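Local atomic coordinates of copper-containing nitrite reductase (Hyphomicrobium denitrificans 1NES1, PDB entry 6TFO), a protein that probably catalyses the one-electron reduction of nitrite to nitric oxide at copper centres, drawing the electron from a cytochrome c. Residues C[269-273]-C[274-278]. Residues are numbered along the deposited sequence; the frame is centred on the assembly and turned at random.
With CU (copper (II) ion), chain J.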
# COMPACT_ATOMS: atom_id res chain seq x y z
N PRO C 269 -12.58 32.05 -1.45
CA PRO C 269 -12.96 30.98 -0.52
C PRO C 269 -11.99 30.87 0.67
O PRO C 269 -12.44 30.61 1.76
CB PRO C 269 -12.90 29.71 -1.36
CG PRO C 269 -13.04 30.18 -2.80
CD PRO C 269 -12.45 31.57 -2.84
N ASN C 270 -10.69 31.08 0.42
CA ASN C 270 -9.61 31.00 1.45
C ASN C 270 -9.79 32.15 2.44
O ASN C 270 -9.85 31.90 3.66
CB ASN C 270 -8.22 31.02 0.80
CG ASN C 270 -7.08 30.78 1.77
OD1 ASN C 270 -7.30 30.46 2.94
ND2 ASN C 270 -5.86 30.92 1.28
N HIS C 271 -9.89 33.38 1.93
CA HIS C 271 -10.11 34.60 2.74
C HIS C 271 -11.39 34.44 3.58
O HIS C 271 -11.39 34.83 4.75
CB HIS C 271 -10.12 35.83 1.83
CG HIS C 271 -8.77 36.16 1.31
ND1 HIS C 271 -8.00 37.16 1.85
CD2 HIS C 271 -8.05 35.61 0.31
CE1 HIS C 271 -6.85 37.22 1.20
NE2 HIS C 271 -6.86 36.29 0.25
N ILE C 272 -12.43 33.82 3.01
CA ILE C 272 -13.72 33.64 3.73
C ILE C 272 -13.56 32.59 4.83
O ILE C 272 -13.83 32.96 6.00
CB ILE C 272 -14.88 33.36 2.75
CG1 ILE C 272 -15.21 34.62 1.94
CG2 ILE C 272 -16.10 32.82 3.48
CD1 ILE C 272 -16.13 34.36 0.76
N THR C 273 -13.11 31.37 4.53
CA THR C 273 -12.94 30.29 5.56
C THR C 273 -12.10 30.81 6.74
O THR C 273 -12.38 30.42 7.90
CB THR C 273 -12.35 28.98 5.00
OG1 THR C 273 -12.30 28.05 6.08
CG2 THR C 273 -10.97 29.12 4.41
N ASN C 274 -11.10 31.65 6.46
CA ASN C 274 -10.12 32.14 7.46
C ASN C 274 -10.78 33.15 8.40
O ASN C 274 -10.23 33.36 9.49
CB ASN C 274 -8.87 32.70 6.79
CG ASN C 274 -7.88 31.62 6.41
OD1 ASN C 274 -6.79 31.92 5.96
ND2 ASN C 274 -8.27 30.36 6.55
N GLY C 275 -11.89 33.78 7.97
CA GLY C 275 -12.83 34.48 8.87
C GLY C 275 -13.26 35.86 8.38
O GLY C 275 -13.86 36.59 9.21
N MET C 276 -13.01 36.20 7.10
CA MET C 276 -13.24 37.57 6.57
C MET C 276 -14.68 37.66 6.02
O MET C 276 -14.88 37.75 4.79
CB MET C 276 -12.19 37.94 5.52
CG MET C 276 -10.75 37.84 6.06
SD MET C 276 -9.47 38.72 5.11
CE MET C 276 -9.76 40.38 5.70
N TYR C 277 -15.65 37.67 6.95
CA TYR C 277 -17.09 37.89 6.64
C TYR C 277 -17.77 38.61 7.80
O TYR C 277 -17.34 38.48 8.95
CB TYR C 277 -17.78 36.56 6.32
CG TYR C 277 -17.54 35.41 7.28
CD1 TYR C 277 -18.37 35.22 8.38
CD2 TYR C 277 -16.54 34.47 7.05
CE1 TYR C 277 -18.20 34.13 9.24
CE2 TYR C 277 -16.36 33.39 7.90
CZ TYR C 277 -17.20 33.21 8.99
OH TYR C 277 -17.02 32.15 9.82
N GLY C 278 -18.85 39.35 7.48
CA GLY C 278 -19.68 40.12 8.43
C GLY C 278 -21.01 40.51 7.82
O GLY C 278 -21.28 40.15 6.64
CU CU J . -8.73 38.94 2.73
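The imidazole of H271 meets the sulfur of M276 at its edge, in the ring plane, with ND1 3.9 Å from SD, while W189 and H222 bring their own rings against it. The Y277 ring carries the carbonyl oxygen of G275 over one face, offset toward the rim, and receives I272 O in plane at its edge, 3.2 Å from CE2. This is the C-terminal part of the ligand loop of a type 1 copper site in a cupredoxin domain: copper is bound by H271 ND1 at 2.1 Å and by M276 SD at 2.5 Å, with H222 and C263 completing the set. H271 and M276 run side by side and point the same way; in M276 a bend at chi3 (79°) turns the methyl CE off the line of the chain.

Backbone geometry identifies the connection as a Schellman motif ending helix 268-274. G275, at phi 134°, sends its N-H weakly to both H271 O and I272 O, whereas the M276 N-H reaches H271 O at 3.2 Å with an N-H...O angle of 152°. H271 thus supplies both a copper ligand and the backbone acceptor for M276, a bond consistent with holding the second ligand in place. One residue earlier, the helical pattern still holds: N274 N donates to N270 O at 3.1 Å. Beyond the turn, strand 277-283 begins, and the CG2 methyl of I272 packs on Y277 CD2 at 4.0 Å.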